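Local coordinates for protein phosphodiesterase (Salpingoeca rosetta, PDB 7D7P) that is an all-helical enzyme of the HD-type phosphodiesterase family, with a zinc ion and a magnesium ion bound in the model, at residues Q82-D86 with V194-L198; W93-V97 with E185-E189; V254-T258 with W323-L327; L122-V126 with F331-D335; G152-F157 with Q285-E289. All coordinates share one frame; numbering follows the deposited sequence.

Contact 1. Residues Q82-D86 with V194-L198; sequences QFNID and VVENL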
# COMPACT_ATOMS: atom_id res chain seq x y z
N GLN A 82 -25.22 15.40 34.32
CA GLN A 82 -26.10 14.25 34.14
C GLN A 82 -25.92 13.22 35.25
O GLN A 82 -26.85 12.48 35.57
CB GLN A 82 -25.85 13.60 32.78
CG GLN A 82 -26.48 14.34 31.61
CD GLN A 82 -28.00 14.24 31.59
OE1 GLN A 82 -28.56 13.17 31.83
NE2 GLN A 82 -28.66 15.36 31.31
N PHE A 83 -24.73 13.15 35.86
CA PHE A 83 -24.47 12.20 36.93
C PHE A 83 -24.17 12.88 38.26
O PHE A 83 -23.71 12.20 39.19
CB PHE A 83 -23.34 11.25 36.54
CG PHE A 83 -23.68 10.37 35.38
CD1 PHE A 83 -24.47 9.25 35.55
CD2 PHE A 83 -23.22 10.67 34.10
CE1 PHE A 83 -24.80 8.43 34.48
CE2 PHE A 83 -23.54 9.86 33.03
CZ PHE A 83 -24.33 8.74 33.22
N ASN A 84 -24.44 14.18 38.39
CA ASN A 84 -24.22 14.93 39.62
C ASN A 84 -22.81 14.70 40.16
O ASN A 84 -22.61 14.38 41.34
CB ASN A 84 -25.28 14.59 40.67
CG ASN A 84 -26.70 14.88 40.20
OD1 ASN A 84 -26.93 15.82 39.44
ND2 ASN A 84 -27.65 14.07 40.65
N ILE A 85 -21.83 14.85 39.28
CA ILE A 85 -20.44 14.54 39.61
C ILE A 85 -19.87 15.61 40.52
O ILE A 85 -19.96 16.81 40.23
CB ILE A 85 -19.60 14.40 38.33
CG1 ILE A 85 -19.90 13.07 37.63
CG2 ILE A 85 -18.12 14.54 38.64
CD1 ILE A 85 -19.21 12.91 36.28
N ASP A 86 -19.29 15.18 41.64
CA ASP A 86 -18.56 16.09 42.53
C ASP A 86 -17.27 16.52 41.83
O ASP A 86 -16.37 15.70 41.62
CB ASP A 86 -18.27 15.39 43.86
CG ASP A 86 -17.66 16.33 44.89
OD1 ASP A 86 -17.32 17.48 44.55
OD2 ASP A 86 -17.52 15.90 46.06
N VAL A 194 -15.78 9.04 40.97
CA VAL A 194 -16.57 9.90 40.09
C VAL A 194 -17.86 9.23 39.63
O VAL A 194 -18.73 9.92 39.09
CB VAL A 194 -15.72 10.32 38.88
CG1 VAL A 194 -15.77 9.27 37.78
CG2 VAL A 194 -16.16 11.67 38.36
N VAL A 195 -18.00 7.93 39.84
CA VAL A 195 -19.20 7.20 39.45
C VAL A 195 -20.03 6.81 40.67
O VAL A 195 -20.84 5.88 40.60
CB VAL A 195 -18.85 5.97 38.59
CG1 VAL A 195 -18.16 6.40 37.31
CG2 VAL A 195 -17.98 4.99 39.38
N GLU A 196 -19.86 7.52 41.78
CA GLU A 196 -20.54 7.16 43.03
C GLU A 196 -22.06 7.26 42.92
O GLU A 196 -22.76 6.58 43.68
CB GLU A 196 -20.05 8.06 44.17
CG GLU A 196 -20.33 9.54 43.95
CD GLU A 196 -19.73 10.42 45.03
OE1 GLU A 196 -19.33 9.88 46.08
OE2 GLU A 196 -19.67 11.65 44.83
N ASN A 197 -22.59 8.06 42.00
CA ASN A 197 -24.03 8.27 41.92
C ASN A 197 -24.72 7.35 40.93
O ASN A 197 -25.94 7.45 40.76
CB ASN A 197 -24.33 9.73 41.56
CG ASN A 197 -23.95 10.69 42.66
OD1 ASN A 197 -24.03 10.36 43.84
ND2 ASN A 197 -23.52 11.89 42.28
N LEU A 198 -23.99 6.45 40.27
CA LEU A 198 -24.61 5.48 39.38
C LEU A 198 -25.25 4.36 40.18
O LEU A 198 -24.75 3.96 41.23
CB LEU A 198 -23.58 4.90 38.41
CG LEU A 198 -23.20 5.69 37.16
CD1 LEU A 198 -22.45 6.97 37.51
CD2 LEU A 198 -22.37 4.83 36.22
O HOH W 1 -21.40 10.04 40.17
O HOH W 2 -18.92 12.23 42.13

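Contact 2. Residues W93-V97 with E185-E189; sequences WLQKV and EILLE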
# COMPACT_ATOMS: atom_id res chain seq x y z
N TRP A 93 -9.62 12.57 41.11
CA TRP A 93 -9.44 11.40 40.24
C TRP A 93 -8.47 11.70 39.11
O TRP A 93 -7.58 10.90 38.81
CB TRP A 93 -10.80 10.96 39.70
CG TRP A 93 -10.74 9.93 38.61
CD1 TRP A 93 -10.52 8.59 38.76
CD2 TRP A 93 -10.91 10.16 37.21
NE1 TRP A 93 -10.54 7.97 37.53
CE2 TRP A 93 -10.77 8.92 36.56
CE3 TRP A 93 -11.15 11.30 36.43
CZ2 TRP A 93 -10.88 8.78 35.18
CZ3 TRP A 93 -11.26 11.16 35.06
CH2 TRP A 93 -11.12 9.91 34.45
N LEU A 94 -8.62 12.87 38.47
CA LEU A 94 -7.69 13.27 37.42
C LEU A 94 -6.25 13.28 37.91
O LEU A 94 -5.35 12.78 37.23
CB LEU A 94 -8.07 14.65 36.88
CG LEU A 94 -9.27 14.71 35.93
CD1 LEU A 94 -9.58 16.15 35.55
CD2 LEU A 94 -8.99 13.88 34.70
N GLN A 95 -6.02 13.84 39.10
CA GLN A 95 -4.68 13.85 39.67
C GLN A 95 -4.16 12.44 39.91
O GLN A 95 -3.01 12.13 39.58
CB GLN A 95 -4.68 14.65 40.98
CG GLN A 95 -3.34 14.68 41.69
CD GLN A 95 -3.39 15.47 42.99
OE1 GLN A 95 -4.36 15.36 43.75
NE2 GLN A 95 -2.37 16.27 43.24
N LYS A 96 -4.99 11.57 40.48
CA LYS A 96 -4.56 10.20 40.75
C LYS A 96 -4.29 9.44 39.45
O LYS A 96 -3.38 8.61 39.41
CB LYS A 96 -5.60 9.47 41.59
CG LYS A 96 -5.17 8.07 42.02
CD LYS A 96 -3.95 8.11 42.93
CE LYS A 96 -3.62 6.72 43.47
NZ LYS A 96 -2.63 6.78 44.59
N VAL A 97 -5.05 9.72 38.39
CA VAL A 97 -4.77 9.10 37.10
C VAL A 97 -3.39 9.50 36.61
O VAL A 97 -2.60 8.66 36.16
CB VAL A 97 -5.86 9.48 36.07
CG1 VAL A 97 -5.44 9.06 34.67
CG2 VAL A 97 -7.19 8.82 36.44
N GLU A 185 -9.28 0.27 40.37
CA GLU A 185 -8.65 0.50 41.66
C GLU A 185 -8.56 1.99 41.97
O GLU A 185 -8.76 2.41 43.12
CB GLU A 185 -7.26 -0.13 41.68
CG GLU A 185 -6.78 -0.54 43.07
CD GLU A 185 -7.47 -1.80 43.58
OE1 GLU A 185 -7.77 -2.69 42.76
OE2 GLU A 185 -7.71 -1.89 44.80
N ILE A 186 -8.28 2.81 40.96
CA ILE A 186 -8.26 4.25 41.14
C ILE A 186 -9.68 4.79 41.30
O ILE A 186 -9.95 5.62 42.18
CB ILE A 186 -7.54 4.93 39.96
CG1 ILE A 186 -6.04 4.64 40.00
CG2 ILE A 186 -7.81 6.43 39.95
CD1 ILE A 186 -5.33 4.99 38.72
N LEU A 187 -10.61 4.29 40.48
CA LEU A 187 -11.96 4.85 40.43
C LEU A 187 -12.74 4.52 41.70
O LEU A 187 -13.38 5.40 42.28
CB LEU A 187 -12.68 4.32 39.20
CG LEU A 187 -14.02 4.96 38.85
CD1 LEU A 187 -13.82 6.42 38.52
CD2 LEU A 187 -14.68 4.22 37.70
N LEU A 188 -12.71 3.27 42.13
CA LEU A 188 -13.50 2.85 43.29
C LEU A 188 -12.97 3.39 44.61
O LEU A 188 -13.60 3.15 45.65
CB LEU A 188 -13.57 1.32 43.35
CG LEU A 188 -14.19 0.64 42.12
CD1 LEU A 188 -14.31 -0.86 42.33
CD2 LEU A 188 -15.54 1.26 41.79
N GLU A 189 -11.85 4.11 44.61
CA GLU A 189 -11.42 4.79 45.83
C GLU A 189 -12.40 5.90 46.18
O GLU A 189 -12.98 6.55 45.30
CB GLU A 189 -10.00 5.34 45.65
CG GLU A 189 -9.34 5.81 46.94
CD GLU A 189 -9.69 7.24 47.28
OE1 GLU A 189 -9.64 7.60 48.47
OE2 GLU A 189 -10.01 8.01 46.35

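Contact 3. Residues V254-T258 with W323-L327; sequences VLLHT and WHQQL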
# COMPACT_ATOMS: atom_id res chain seq x y z
N VAL A 254 -14.37 -0.16 18.66
CA VAL A 254 -13.73 0.25 17.41
C VAL A 254 -13.28 1.70 17.50
O VAL A 254 -12.19 2.06 17.04
CB VAL A 254 -14.68 0.00 16.23
CG1 VAL A 254 -14.25 0.80 15.00
CG2 VAL A 254 -14.76 -1.49 15.90
N LEU A 255 -14.11 2.56 18.10
CA LEU A 255 -13.79 3.99 18.14
C LEU A 255 -12.64 4.28 19.11
O LEU A 255 -11.79 5.13 18.82
CB LEU A 255 -15.03 4.80 18.51
CG LEU A 255 -16.12 4.88 17.44
CD1 LEU A 255 -17.33 5.65 17.95
CD2 LEU A 255 -15.57 5.52 16.16
N LEU A 256 -12.61 3.61 20.26
CA LEU A 256 -11.51 3.83 21.19
C LEU A 256 -10.18 3.35 20.61
O LEU A 256 -9.14 3.99 20.80
CB LEU A 256 -11.77 3.15 22.53
CG LEU A 256 -10.65 3.38 23.56
CD1 LEU A 256 -10.55 4.86 23.91
CD2 LEU A 256 -10.82 2.54 24.82
N HIS A 257 -10.21 2.22 19.89
CA HIS A 257 -9.01 1.77 19.20
C HIS A 257 -8.57 2.78 18.15
O HIS A 257 -7.37 3.02 17.96
CB HIS A 257 -9.26 0.40 18.56
CG HIS A 257 -8.10 -0.13 17.78
ND1 HIS A 257 -6.84 -0.29 18.33
CD2 HIS A 257 -8.00 -0.55 16.50
CE1 HIS A 257 -6.02 -0.77 17.42
NE2 HIS A 257 -6.70 -0.94 16.29
N THR A 258 -9.54 3.40 17.46
CA THR A 258 -9.22 4.46 16.51
C THR A 258 -8.52 5.63 17.20
O THR A 258 -7.53 6.16 16.69
CB THR A 258 -10.49 4.95 15.81
OG1 THR A 258 -11.16 3.84 15.20
CG2 THR A 258 -10.15 5.98 14.74
N TRP A 323 -7.68 0.14 8.06
CA TRP A 323 -8.62 0.32 9.16
C TRP A 323 -9.59 1.46 8.88
O TRP A 323 -10.81 1.29 8.98
CB TRP A 323 -7.86 0.56 10.47
CG TRP A 323 -8.74 0.84 11.65
CD1 TRP A 323 -9.10 2.06 12.14
CD2 TRP A 323 -9.38 -0.13 12.50
NE1 TRP A 323 -9.92 1.92 13.24
CE2 TRP A 323 -10.10 0.58 13.48
CE3 TRP A 323 -9.40 -1.53 12.52
CZ2 TRP A 323 -10.84 -0.06 14.47
CZ3 TRP A 323 -10.14 -2.16 13.51
CH2 TRP A 323 -10.85 -1.43 14.47
N HIS A 324 -9.05 2.63 8.51
CA HIS A 324 -9.89 3.80 8.29
C HIS A 324 -10.70 3.71 7.00
O HIS A 324 -11.73 4.38 6.88
CB HIS A 324 -9.04 5.06 8.29
CG HIS A 324 -8.72 5.57 9.66
ND1 HIS A 324 -9.43 6.60 10.26
CD2 HIS A 324 -7.79 5.20 10.56
CE1 HIS A 324 -8.94 6.83 11.46
NE2 HIS A 324 -7.94 5.99 11.67
N GLN A 325 -10.26 2.90 6.03
CA GLN A 325 -11.08 2.65 4.85
C GLN A 325 -12.36 1.91 5.23
O GLN A 325 -13.43 2.21 4.70
CB GLN A 325 -10.28 1.87 3.81
CG GLN A 325 -9.29 2.72 3.03
CD GLN A 325 -8.44 1.91 2.08
OE1 GLN A 325 -8.06 0.77 2.39
NE2 GLN A 325 -8.12 2.48 0.93
N GLN A 326 -12.26 0.95 6.14
CA GLN A 326 -13.47 0.28 6.63
C GLN A 326 -14.26 1.19 7.56
O GLN A 326 -15.50 1.18 7.54
CB GLN A 326 -13.10 -1.02 7.34
CG GLN A 326 -12.56 -2.09 6.40
CD GLN A 326 -13.51 -2.40 5.27
OE1 GLN A 326 -14.70 -2.64 5.50
NE2 GLN A 326 -13.01 -2.38 4.05
N LEU A 327 -13.57 1.99 8.38
CA LEU A 327 -14.27 2.89 9.29
C LEU A 327 -15.02 3.97 8.52
O LEU A 327 -16.17 4.29 8.86
CB LEU A 327 -13.27 3.52 10.27
CG LEU A 327 -13.87 4.38 11.38
CD1 LEU A 327 -14.74 3.55 12.31
CD2 LEU A 327 -12.77 5.09 12.16
O HOH W 3 -6.66 6.24 14.00

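Contact 4. Residues L122-V126 with F331-D335; sequences LLTSV and FPKLD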
# COMPACT_ATOMS: atom_id res chain seq x y z
N LEU A 122 -14.38 11.85 18.19
CA LEU A 122 -15.00 10.78 17.42
C LEU A 122 -16.45 10.56 17.84
O LEU A 122 -17.33 10.38 16.98
CB LEU A 122 -14.19 9.49 17.57
CG LEU A 122 -12.82 9.46 16.89
CD1 LEU A 122 -11.99 8.30 17.41
CD2 LEU A 122 -12.98 9.36 15.38
N LEU A 123 -16.72 10.57 19.15
CA LEU A 123 -18.08 10.33 19.62
C LEU A 123 -19.01 11.48 19.23
O LEU A 123 -20.17 11.26 18.88
CB LEU A 123 -18.10 10.13 21.13
CG LEU A 123 -17.37 8.91 21.69
CD1 LEU A 123 -17.48 8.88 23.20
CD2 LEU A 123 -17.90 7.61 21.08
N THR A 124 -18.50 12.72 19.30
CA THR A 124 -19.30 13.86 18.87
C THR A 124 -19.64 13.78 17.39
O THR A 124 -20.72 14.22 16.98
CB THR A 124 -18.55 15.16 19.18
OG1 THR A 124 -18.24 15.22 20.58
CG2 THR A 124 -19.38 16.38 18.80
N SER A 125 -18.76 13.20 16.59
CA SER A 125 -18.96 13.17 15.14
C SER A 125 -19.97 12.11 14.71
O SER A 125 -20.75 12.35 13.78
CB SER A 125 -17.62 12.96 14.43
OG SER A 125 -16.69 13.96 14.79
N VAL A 126 -19.96 10.94 15.34
CA VAL A 126 -20.74 9.81 14.81
C VAL A 126 -21.66 9.16 15.83
O VAL A 126 -22.55 8.39 15.43
CB VAL A 126 -19.80 8.75 14.19
CG1 VAL A 126 -18.92 9.36 13.11
CG2 VAL A 126 -18.96 8.09 15.27
N PHE A 331 -18.95 4.86 8.56
CA PHE A 331 -19.26 6.21 9.02
C PHE A 331 -18.61 7.20 8.06
O PHE A 331 -17.50 7.68 8.29
CB PHE A 331 -18.77 6.44 10.45
CG PHE A 331 -19.29 5.44 11.44
CD1 PHE A 331 -20.56 5.57 11.97
CD2 PHE A 331 -18.51 4.36 11.84
CE1 PHE A 331 -21.04 4.65 12.88
CE2 PHE A 331 -18.99 3.44 12.75
CZ PHE A 331 -20.26 3.58 13.27
N PRO A 332 -19.30 7.54 6.96
CA PRO A 332 -18.69 8.42 5.95
C PRO A 332 -18.33 9.80 6.46
O PRO A 332 -17.51 10.48 5.82
CB PRO A 332 -19.77 8.49 4.86
CG PRO A 332 -20.59 7.26 5.05
CD PRO A 332 -20.61 7.03 6.54
N LYS A 333 -18.89 10.24 7.59
CA LYS A 333 -18.52 11.54 8.14
C LYS A 333 -17.06 11.61 8.54
O LYS A 333 -16.52 12.71 8.69
CB LYS A 333 -19.41 11.87 9.35
CG LYS A 333 -19.42 13.34 9.72
CD LYS A 333 -20.32 13.60 10.92
CE LYS A 333 -21.73 13.10 10.67
NZ LYS A 333 -22.60 13.32 11.85
N LEU A 334 -16.40 10.47 8.71
CA LEU A 334 -15.01 10.42 9.15
C LEU A 334 -14.03 10.25 8.00
O LEU A 334 -12.83 10.06 8.25
CB LEU A 334 -14.82 9.30 10.17
CG LEU A 334 -15.65 9.38 11.45
CD1 LEU A 334 -15.40 8.16 12.32
CD2 LEU A 334 -15.34 10.67 12.20
N ASP A 335 -14.50 10.31 6.75
CA ASP A 335 -13.61 10.01 5.64
C ASP A 335 -12.58 11.11 5.38
O ASP A 335 -11.64 10.89 4.61
CB ASP A 335 -14.41 9.72 4.36
CG ASP A 335 -15.23 10.91 3.89
OD1 ASP A 335 -15.22 11.97 4.55
OD2 ASP A 335 -15.90 10.78 2.84

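Contact 5. Residues G152-F157 with Q285-E289; sequences GLTNAF and QVELE. With EDO (1,2-ethanediol), chain F.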
# COMPACT_ATOMS: atom_id res chain seq x y z
N GLY A 152 6.62 1.47 28.88
CA GLY A 152 7.32 1.51 27.62
C GLY A 152 7.76 0.17 27.08
O GLY A 152 8.62 0.11 26.20
N LEU A 153 7.18 -0.92 27.59
CA LEU A 153 7.49 -2.26 27.13
C LEU A 153 6.22 -2.93 26.63
O LEU A 153 5.13 -2.71 27.16
CB LEU A 153 8.13 -3.10 28.25
CG LEU A 153 9.41 -2.51 28.84
CD1 LEU A 153 9.76 -3.18 30.16
CD2 LEU A 153 10.56 -2.62 27.85
N THR A 154 6.36 -3.76 25.60
CA THR A 154 5.22 -4.37 24.94
C THR A 154 4.81 -5.67 25.63
O THR A 154 5.49 -6.18 26.52
CB THR A 154 5.54 -4.63 23.46
OG1 THR A 154 4.33 -4.94 22.76
CG2 THR A 154 6.50 -5.79 23.32
N ASN A 155 3.67 -6.21 25.19
CA ASN A 155 3.17 -7.47 25.75
C ASN A 155 4.14 -8.62 25.47
O ASN A 155 4.29 -9.52 26.31
CB ASN A 155 1.80 -7.80 25.17
CG ASN A 155 0.67 -7.12 25.93
OD1 ASN A 155 0.78 -6.87 27.13
ND2 ASN A 155 -0.42 -6.83 25.23
N ALA A 156 4.78 -8.61 24.30
CA ALA A 156 5.73 -9.67 23.96
C ALA A 156 6.88 -9.71 24.96
O ALA A 156 7.38 -10.79 25.29
CB ALA A 156 6.24 -9.47 22.54
N PHE A 157 7.32 -8.55 25.44
CA PHE A 157 8.38 -8.53 26.44
C PHE A 157 7.94 -9.23 27.72
O PHE A 157 8.70 -10.03 28.29
CB PHE A 157 8.80 -7.09 26.75
CG PHE A 157 9.75 -6.98 27.91
CD1 PHE A 157 11.12 -7.12 27.72
CD2 PHE A 157 9.28 -6.78 29.20
CE1 PHE A 157 11.99 -7.04 28.79
CE2 PHE A 157 10.15 -6.70 30.27
CZ PHE A 157 11.50 -6.83 30.06
N GLN A 285 13.53 -0.96 24.64
CA GLN A 285 13.12 -2.33 24.90
C GLN A 285 14.13 -3.33 24.33
O GLN A 285 14.50 -4.30 25.00
CB GLN A 285 11.73 -2.60 24.33
CG GLN A 285 11.29 -4.05 24.48
CD GLN A 285 9.88 -4.30 24.00
OE1 GLN A 285 8.98 -3.49 24.21
NE2 GLN A 285 9.68 -5.44 23.35
N VAL A 286 14.56 -3.11 23.08
CA VAL A 286 15.56 -3.97 22.47
C VAL A 286 16.84 -3.98 23.30
O VAL A 286 17.48 -5.02 23.47
CB VAL A 286 15.83 -3.52 21.02
CG1 VAL A 286 17.17 -4.05 20.51
CG2 VAL A 286 14.70 -3.98 20.11
N GLU A 287 17.22 -2.82 23.83
CA GLU A 287 18.40 -2.74 24.70
C GLU A 287 18.18 -3.54 25.98
O GLU A 287 19.10 -4.23 26.45
CB GLU A 287 18.71 -1.28 25.00
CG GLU A 287 19.35 -1.00 26.35
CD GLU A 287 19.50 0.48 26.62
OE1 GLU A 287 19.87 1.23 25.68
OE2 GLU A 287 19.24 0.91 27.76
N LEU A 288 16.98 -3.47 26.55
CA LEU A 288 16.68 -4.27 27.74
C LEU A 288 16.58 -5.75 27.42
O LEU A 288 16.97 -6.59 28.24
CB LEU A 288 15.39 -3.78 28.40
CG LEU A 288 14.94 -4.50 29.68
CD1 LEU A 288 16.00 -4.35 30.76
CD2 LEU A 288 13.61 -3.97 30.16
N GLU A 289 16.07 -6.10 26.23
CA GLU A 289 15.91 -7.50 25.88
C GLU A 289 17.26 -8.17 25.64
O GLU A 289 17.44 -9.35 25.95
CB GLU A 289 15.01 -7.64 24.65
CG GLU A 289 13.52 -7.52 24.96
CD GLU A 289 12.66 -7.31 23.72
OE1 GLU A 289 13.21 -6.96 22.66
OE2 GLU A 289 11.43 -7.50 23.82
C1 EDO F . 5.45 -2.27 30.38
O1 EDO F . 4.69 -1.38 29.54
C2 EDO F . 4.81 -2.38 31.76
O2 EDO F . 5.71 -3.06 32.64
O HOH W 4 8.46 -0.77 23.43

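Contact 1. Residues Q82-D86 with V194-L198
Two loops meet here at the edge of the all-helical fold. F83, N84, I85 and D86 link helix 79-82 to helix 87-99. V194, E196, N197 and L198 belong to the loop before helix 200-215, where V195 to L198 form a type I beta turn. The N197 amide spans the gap. Its ND2 donates to the carbonyl O of F83 at 3.1 Å. The bond is nearly straight, at 165°, and F83 O lies close to the amide plane of N197. ND2 also comes within 2.8 Å of N84 O. Water 1 is held within the turn by V194 O and the N of N197 and adds only a weak link to F83 O. Water 2 bridges the loops. It accepts from D86 N at 3.0 Å and donates to E196 OE2 at 2.9 Å.

The inner side is apolar. F83 CD1 meets L198 CD1 at 3.6 Å, the methyl coming obliquely to the ring. I85 CG2 and V194 CG2 press together at 3.5 Å, a tight carbon contact. V194 CG2 lies anti to the backbone N, which turns it to I85.

The two acids have other partners. D86 sits at the N-cap of helix 87-99, where OD1 takes the N of K88. E196 OE1 forms a salt bridge with K89. K89 probably offsets the charge of E196, and the helix start that of D86, so the 4.9 Å approach of D86 OD2 to E196 OE2 probably costs little. The loops are therefore joined by the side-chain hydrogen bond from N197 ND2 to F83 O and by water, with a small greasy patch behind.

Contact 2. Residues W93-V97 with E185-E189
I186 of helix 174-187 reaches into the side of helix 87-99, where it meets W93, K96 and V97. Its CB points toward that helix and the chain forks there. The CG2 branch, anti to the backbone N, goes in among three side chains. It lies 3.7 Å from W93 CD1 and equally 3.7 Å from K96 CG. V97 CG2 is a little further off, at 4.3 Å. The other branch starts with CG1, which passes K96 CG at 4.1 Å. At the tip, CD1 comes to 4.2 Å from the backbone O of K96.

L187 adds a second touch on the indole. Its CD1 is 3.8 Å from W93 NE1 and approaches the ring obliquely. Within helix 87-99, V97 CG2 covers part of one face of the same indole, toward its rim. Of the K96 side chain, CB and CG make the contact. The chain bends at CB-CG (chi2 63°), and the amine end leads away from I186.

The indole also rests on I141, L144 and S145 of helix 133-145. I186 further touches Q100 and L148. The arrangement is apolar helix-to-helix packing, in which a branched side chain of one helix fits beside a tryptophan of the other, as in the core of all-helical proteins.

Contact 3. Residues V254-T258 with W323-L327
The indole of W323 takes the edge of the H257 imidazole over one face. This is a T-shaped pair, with centroids of the H257 ring and the W323 six-membered ring 4.8 Å apart and planes at 89°. The nearest atoms are H257 CD2 and W323 CZ2, at 3.5 Å. At the indole edge, in its plane, lie T258 OG1, V254 O and H324 CD2. V254 CG1 approaches W323 CZ2 obliquely, at 3.6 Å. The rings belong to a buried crossing of helix 245-260 and helix 305-330 in the all-helical phosphodiesterase fold. The local axes run mostly antiparallel, at 139°.

T258 OG1 is gripped twice. It accepts from W323 NE1 at 3.0 Å, in a nearly straight bond of the ring N-H. It donates to the O of V254 one turn back, at 2.8 Å. OG1 stands beside the backbone N of T258, which lets it make both bonds. V254 O also accepts from T258 N, and the two donors reach it from opposite faces of its plane. The T258 hydroxyl proton is spent on V254 O, so the oxygen is left to accept from W323 NE1.

H257 NE2 is hydrogen-bonded to H222, whose ring also meets W323. L327 CD1 lies by V254 CG1, at 3.9 Å. H324 CE1 touches T258 CG2. Water 3 donates to T258 O at 2.8 Å and lies in the ring plane of H324, 2.7 Å from its NE2.

Contact 4. Residues L122-V126 with F331-D335
K333 and S125 supply the polar link. K333 NZ donates to the carbonyl O of S125 at 2.8 Å. The amine arrives almost straight in line with the carbonyl, at a C=O...N angle of 171°. The lysine chain runs out extended and then bends at chi3 (-56°), which turns NZ onto S125 O. This oxygen lies in the last turn of helix 109-126, whose negative end probably favours the positive amine. S125 OG turns elsewhere, to L121 O of its own helix.

The apolar contacts centre on L334. Its CG lies 3.7 Å from V126 CG1, and the two side chains cross at about a right angle. L334 CD2 meets S125 CB at 3.9 Å. L334 CD1 reaches L122 CD2 at 4.1 Å. V126 CG1 is also 4.0 Å from F331 CB.

An aromatic contact completes the set. V126 CG2 stands over one face of the F331 ring, and V126 CB is 4.0 Å from F331 CD1.

The contact joins the end of helix 109-126 to the short 3-10 link, residues 332-334, between helix 305-330 and helix 336-359. Helix 245-260 lies alongside: L122 touches its T258 and A259, and F331 touches its V251. W54, from an earlier loop, packs on L122 and S125.

Contact 5. Residues G152-F157 with Q285-E289
Q285 OE1 is held from two directions. The backbone N of T154 donates to it at 3.0 Å, coming from above the carbonyl plane of the amide and not within it. Water 4 also donates to Q285 OE1, at 2.9 Å. The same water donates to G152 O at 2.9 Å, so it bridges the two segments. T154 stands at the N-cap position of helix 155-161, and Q285 is on helix 268-291. The contact thus ties the start of one helix to the side of another in this all-helical phosphodiesterase fold.

The other end of the glutamine amide is fixed too. Q285 NE2 donates to E289 OE2, one turn further on, at 2.7 Å. The bond meets the carboxylate from above its plane. The second carboxylate oxygen, E289 OE1, is bonded to S296. OE1 of Q285 accepts and NE2 donates, which probably fixes which way the amide is turned. Its chain is extended (chi1 and chi2 both 176°), which carries the group across to T154.

Around the stem of the glutamine the contact is apolar. L153 CD2 lies against CB and CG of Q285. F157 CZ meets L288 CD2 at 3.6 Å, and the two side chains cross at about a right angle. E289 CG lies at the edge of the F157 ring, in its plane, while L153 CG stands over one face. A molecule of 1,2-ethanediol, probably from the crystallisation liquor, is hydrogen-bonded to N151 N and to the L153 backbone: its O1 accepts from L153 N at 3.2 Å and donates to L153 O at 2.8 Å.

How the contacts relate
The five contacts form two touching pairs and one separate site. Contacts 1 and 2 join where L187 meets V194 and V195; V194 CG1 to L187 CD1 is 3.5 Å. Contacts 3 and 4 have centres about 10 Å apart and meet where L255 and T258 pack on L122. Contact 5 lies apart, its centre about 26 Å from that of contact 3. None of the contacts supplies a zinc ligand; these are H111, H146, D147 and D260. The side chain of H257 in contact 3 is about 8 Å from zinc, and those of V97 in contact 2 and L122 in contact 4 about 12 Å. The side chain of T154 in contact 5 is about 9 Å from magnesium.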